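Local structure of GGDEF family protein (Vibrio cholerae, 5GZS) at residues P311-K322 / L371-N382. The protein is a diguanylate cyclase whose periplasmic portion, built of solute-binding-protein-like domains, binds arginine and probably passes that signal to cyclic di-GMP synthesis. Numbering follows the deposited sequence.
Sequences PQAILVKREHYK and LLNKEVDYIVLN
Arg-318 reaches into the loop leading from helix 364-372 to strand 378-382. A bend at chi3 (-60°) turns its guanidinium edge to that loop: NH2 donates nearly straight to Val-376 O at 3.1 Å, though from above its carbonyl plane, and makes a more bent salt bridge to Asp-377 OD1 at 2.7 Å, both acceptors near the guanidinium plane. The carboxylate is turned 61° from that plane and is met from above its own. NE adds a weak bond to Leu-371 O, while CG of Lys-374 lies over one guanidinium face. Asp-377 has a second charged partner in Arg-336, through OD2.

Alongside, the edge of Tyr-321 is directed at the face of Tyr-378 in an offset edge-to-face pair, Tyr-321 CE2 lying 3.5 Å from Tyr-378 CE1; the hydroxyl of Tyr-321 bonds to Glu-335. Lys-317 CB lies 3.6 Å from Tyr-378 CD2, the two side chains running side by side. The Lys-317 ammonium goes on to Tyr-321 O and Asp-323.

On the opposite face of the sheet, Val-316 lies side by side with Ile-379, and Val-316 CG1, anti to the backbone N (chi1 170°), meets Leu-371 CD2 at 3.6 Å. Backbone bonds pair Ile-314 with Leu-381 and Val-316 with Ile-379, an antiparallel pairing within the mixed five-stranded sheet of a periplasmic-binding-protein-like lobe.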
loop_
_atom_site.group_PDB
_atom_site.type_symbol
_atom_site.label_atom_id
_atom_site.label_comp_id
_atom_site.label_asym_id
_atom_site.label_seq_id
_atom_site.Cartn_x
_atom_site.Cartn_y
_atom_site.Cartn_z
ATOM N N PRO A 311 -0.510 -5.605 11.925
ATOM C CA PRO A 311 0.724 -6.365 12.104
ATOM C C PRO A 311 1.166 -7.020 10.829
ATOM O O PRO A 311 0.329 -7.370 9.985
ATOM C CB PRO A 311 0.342 -7.419 13.142
ATOM C CG PRO A 311 -0.893 -6.892 13.795
ATOM C CD PRO A 311 -1.604 -6.142 12.751
ATOM N N GLN A 312 2.481 -7.188 10.722
ATOM C CA GLN A 312 3.126 -7.813 9.577
ATOM C C GLN A 312 3.574 -9.246 9.881
ATOM O O GLN A 312 4.549 -9.458 10.606
ATOM C CB GLN A 312 4.315 -6.962 9.161
ATOM C CG GLN A 312 3.929 -5.543 8.847
ATOM C CD GLN A 312 2.951 -5.477 7.696
ATOM O OE1 GLN A 312 3.188 -6.049 6.624
ATOM N NE2 GLN A 312 1.830 -4.793 7.915
ATOM N N ALA A 313 2.869 -10.237 9.343
ATOM C CA ALA A 313 3.274 -11.624 9.587
ATOM C C ALA A 313 4.530 -11.947 8.818
ATOM O O ALA A 313 4.600 -11.740 7.598
ATOM C CB ALA A 313 2.179 -12.599 9.206
ATOM N N ILE A 314 5.530 -12.461 9.517
ATOM C CA ILE A 314 6.734 -12.890 8.824
ATOM C C ILE A 314 7.182 -14.290 9.245
ATOM O O ILE A 314 6.650 -14.880 10.192
ATOM C CB ILE A 314 7.878 -11.897 9.046
ATOM C CG1 ILE A 314 8.133 -11.691 10.534
ATOM C CG2 ILE A 314 7.544 -10.576 8.406
ATOM C CD1 ILE A 314 9.330 -10.806 10.819
ATOM N N LEU A 315 8.160 -14.833 8.536
ATOM C CA LEU A 315 8.698 -16.108 8.964
ATOM C C LEU A 315 10.018 -15.915 9.673
ATOM O O LEU A 315 10.878 -15.144 9.240
ATOM C CB LEU A 315 8.827 -17.058 7.785
ATOM C CG LEU A 315 7.412 -17.512 7.414
ATOM C CD1 LEU A 315 7.419 -18.578 6.371
ATOM C CD2 LEU A 315 6.664 -17.991 8.656
ATOM N N VAL A 316 10.146 -16.592 10.807
ATOM C CA VAL A 316 11.403 -16.604 11.515
ATOM C C VAL A 316 12.096 -17.924 11.214
ATOM O O VAL A 316 11.475 -18.987 11.301
ATOM C CB VAL A 316 11.208 -16.415 13.016
ATOM C CG1 VAL A 316 12.500 -16.674 13.745
ATOM C CG2 VAL A 316 10.713 -15.013 13.297
ATOM N N LYS A 317 13.369 -17.838 10.828
ATOM C CA LYS A 317 14.163 -19.009 10.455
ATOM C C LYS A 317 15.494 -19.021 11.185
ATOM O O LYS A 317 15.981 -17.972 11.605
ATOM C CB LYS A 317 14.428 -19.030 8.947
ATOM C CG LYS A 317 15.293 -17.858 8.430
ATOM C CD LYS A 317 15.332 -17.834 6.905
ATOM C CE LYS A 317 16.353 -16.841 6.377
ATOM N NZ LYS A 317 17.730 -17.340 6.535
ATOM N N ARG A 318 16.077 -20.210 11.323
ATOM C CA ARG A 318 17.444 -20.340 11.795
ATOM C C ARG A 318 18.332 -19.507 10.884
ATOM O O ARG A 318 18.162 -19.521 9.664
ATOM C CB ARG A 318 17.880 -21.806 11.807
ATOM C CG ARG A 318 17.954 -22.352 13.206
ATOM C CD ARG A 318 18.032 -23.849 13.258
ATOM N NE ARG A 318 16.878 -24.505 12.656
ATOM C CZ ARG A 318 16.943 -25.212 11.532
ATOM N NH1 ARG A 318 18.103 -25.345 10.908
ATOM N NH2 ARG A 318 15.859 -25.793 11.039
ATOM N N GLU A 319 19.242 -18.745 11.482
ATOM C CA GLU A 319 20.150 -17.870 10.746
ATOM C C GLU A 319 20.958 -18.664 9.701
ATOM O O GLU A 319 21.301 -19.812 9.951
ATOM C CB GLU A 319 21.087 -17.176 11.723
ATOM C CG GLU A 319 21.966 -16.130 11.111
ATOM C CD GLU A 319 22.996 -15.575 12.072
ATOM O OE1 GLU A 319 22.725 -15.595 13.283
ATOM O OE2 GLU A 319 24.077 -15.125 11.638
ATOM N N HIS A 320 21.263 -18.053 8.555
ATOM C CA HIS A 320 22.140 -18.667 7.546
ATOM C C HIS A 320 21.530 -19.864 6.804
ATOM O O HIS A 320 22.150 -20.440 5.909
ATOM C CB HIS A 320 23.474 -19.073 8.179
ATOM C CG HIS A 320 24.399 -17.923 8.431
ATOM N ND1 HIS A 320 24.058 -16.857 9.236
ATOM C CD2 HIS A 320 25.651 -17.672 7.984
ATOM C CE1 HIS A 320 25.062 -15.999 9.274
ATOM N NE2 HIS A 320 26.041 -16.469 8.523
ATOM N N TYR A 321 20.314 -20.219 7.193
ATOM C CA TYR A 321 19.556 -21.325 6.631
ATOM C C TYR A 321 18.720 -20.967 5.396
ATOM O O TYR A 321 17.743 -20.219 5.496
ATOM C CB TYR A 321 18.631 -21.881 7.714
ATOM C CG TYR A 321 17.668 -22.953 7.247
ATOM C CD1 TYR A 321 18.060 -24.285 7.196
ATOM C CD2 TYR A 321 16.359 -22.643 6.900
ATOM C CE1 TYR A 321 17.198 -25.269 6.784
ATOM C CE2 TYR A 321 15.484 -23.625 6.481
ATOM C CZ TYR A 321 15.912 -24.941 6.427
ATOM O OH TYR A 321 15.050 -25.932 6.018
ATOM N N LYS A 322 19.100 -21.526 4.249
ATOM C CA LYS A 322 18.313 -21.482 3.010
ATOM C C LYS A 322 17.930 -20.080 2.525
ATOM O O LYS A 322 16.856 -19.884 1.961
ATOM C CB LYS A 322 17.042 -22.317 3.169
ATOM C CG LYS A 322 17.283 -23.802 3.229
ATOM C CD LYS A 322 15.984 -24.582 3.141
ATOM C CE LYS A 322 16.236 -26.063 2.844
ATOM N NZ LYS A 322 16.513 -26.292 1.397
ATOM N N LEU A 371 12.488 -24.148 16.971
ATOM C CA LEU A 371 13.265 -23.655 15.836
ATOM C C LEU A 371 14.753 -23.802 16.130
ATOM O O LEU A 371 15.527 -24.252 15.279
ATOM C CB LEU A 371 12.919 -22.198 15.529
ATOM C CG LEU A 371 13.774 -21.533 14.453
ATOM C CD1 LEU A 371 13.532 -22.214 13.110
ATOM C CD2 LEU A 371 13.518 -20.030 14.352
ATOM N N LEU A 372 15.136 -23.429 17.349
ATOM C CA LEU A 372 16.518 -23.539 17.821
ATOM C C LEU A 372 17.000 -24.980 17.868
ATOM O O LEU A 372 18.142 -25.269 17.493
ATOM C CB LEU A 372 16.660 -22.907 19.203
ATOM C CG LEU A 372 16.430 -21.397 19.227
ATOM C CD1 LEU A 372 16.465 -20.845 20.648
ATOM C CD2 LEU A 372 17.484 -20.735 18.355
ATOM N N ASN A 373 16.132 -25.888 18.311
ATOM C CA ASN A 373 16.503 -27.305 18.386
ATOM C C ASN A 373 16.447 -28.027 17.027
ATOM O O ASN A 373 16.620 -29.241 16.973
ATOM C CB ASN A 373 15.606 -28.038 19.402
ATOM C CG ASN A 373 15.769 -27.519 20.840
ATOM O OD1 ASN A 373 16.211 -26.390 21.071
ATOM N ND2 ASN A 373 15.396 -28.347 21.810
ATOM N N LYS A 374 16.219 -27.280 15.940
ATOM C CA LYS A 374 16.029 -27.834 14.583
ATOM C C LYS A 374 14.885 -28.861 14.500
ATOM O O LYS A 374 14.808 -29.651 13.552
ATOM C CB LYS A 374 17.320 -28.475 14.059
ATOM C CG LYS A 374 18.495 -27.521 13.918
ATOM C CD LYS A 374 19.772 -28.278 13.575
ATOM C CE LYS A 374 21.006 -27.390 13.693
ATOM N NZ LYS A 374 21.044 -26.326 12.648
ATOM N N GLU A 375 14.015 -28.848 15.509
ATOM C CA GLU A 375 12.750 -29.576 15.488
ATOM C C GLU A 375 11.919 -29.125 14.295
ATOM O O GLU A 375 11.169 -29.903 13.698
ATOM C CB GLU A 375 11.972 -29.316 16.782
ATOM C CG GLU A 375 11.858 -30.498 17.729
ATOM C CD GLU A 375 10.815 -30.263 18.797
ATOM O OE1 GLU A 375 9.618 -30.468 18.495
ATOM O OE2 GLU A 375 11.187 -29.880 19.930
ATOM N N VAL A 376 12.085 -27.841 13.974
ATOM C CA VAL A 376 11.338 -27.140 12.944
ATOM C C VAL A 376 12.269 -26.119 12.250
ATOM O O VAL A 376 13.332 -25.767 12.781
ATOM C CB VAL A 376 10.112 -26.433 13.556
ATOM C CG1 VAL A 376 10.519 -25.131 14.236
ATOM C CG2 VAL A 376 9.013 -26.229 12.526
ATOM N N ASP A 377 11.879 -25.648 11.068
ATOM C CA ASP A 377 12.769 -24.812 10.258
ATOM C C ASP A 377 12.326 -23.362 10.081
ATOM O O ASP A 377 13.171 -22.486 9.865
ATOM C CB ASP A 377 12.940 -25.438 8.889
ATOM C CG ASP A 377 13.515 -26.836 8.962
ATOM O OD1 ASP A 377 14.758 -26.956 8.921
ATOM O OD2 ASP A 377 12.730 -27.808 9.052
ATOM N N TYR A 378 11.013 -23.127 10.148
ATOM C CA TYR A 378 10.412 -21.791 10.030
ATOM C C TYR A 378 9.251 -21.675 11.005
ATOM O O TYR A 378 8.406 -22.570 11.077
ATOM C CB TYR A 378 9.891 -21.504 8.608
ATOM C CG TYR A 378 10.932 -21.449 7.490
ATOM C CD1 TYR A 378 11.280 -22.583 6.777
ATOM C CD2 TYR A 378 11.530 -20.250 7.133
ATOM C CE1 TYR A 378 12.215 -22.521 5.755
ATOM C CE2 TYR A 378 12.462 -20.181 6.119
ATOM C CZ TYR A 378 12.807 -21.317 5.431
ATOM O OH TYR A 378 13.743 -21.242 4.409
ATOM N N ILE A 379 9.194 -20.574 11.748
ATOM C CA ILE A 379 8.072 -20.340 12.646
ATOM C C ILE A 379 7.462 -18.982 12.337
ATOM O O ILE A 379 8.150 -18.090 11.829
ATOM C CB ILE A 379 8.500 -20.415 14.122
ATOM C CG1 ILE A 379 9.298 -19.178 14.516
ATOM C CG2 ILE A 379 9.340 -21.661 14.375
ATOM C CD1 ILE A 379 9.960 -19.293 15.867
ATOM N N VAL A 380 6.172 -18.824 12.617
ATOM C CA VAL A 380 5.484 -17.603 12.231
ATOM C C VAL A 380 5.453 -16.580 13.352
ATOM O O VAL A 380 4.863 -16.801 14.406
ATOM C CB VAL A 380 4.034 -17.854 11.800
ATOM C CG1 VAL A 380 3.402 -16.540 11.344
ATOM C CG2 VAL A 380 3.965 -18.878 10.704
ATOM N N LEU A 381 6.070 -15.437 13.113
ATOM C CA LEU A 381 5.916 -14.345 14.040
ATOM C C LEU A 381 5.486 -13.081 13.343
ATOM O O LEU A 381 5.646 -12.904 12.134
ATOM C CB LEU A 381 7.208 -14.090 14.817
ATOM C CG LEU A 381 7.557 -15.167 15.843
ATOM C CD1 LEU A 381 8.793 -14.763 16.625
ATOM C CD2 LEU A 381 6.386 -15.368 16.766
ATOM N N ASN A 382 4.918 -12.198 14.160
ATOM C CA ASN A 382 4.616 -10.835 13.774
ATOM C C ASN A 382 5.873 -10.007 13.975
ATOM O O ASN A 382 6.569 -10.138 14.982
ATOM C CB ASN A 382 3.469 -10.276 14.614
ATOM C CG ASN A 382 3.892 -9.949 16.033
ATOM O OD1 ASN A 382 4.003 -10.835 16.880
ATOM N ND2 ASN A 382 4.132 -8.670 16.299
#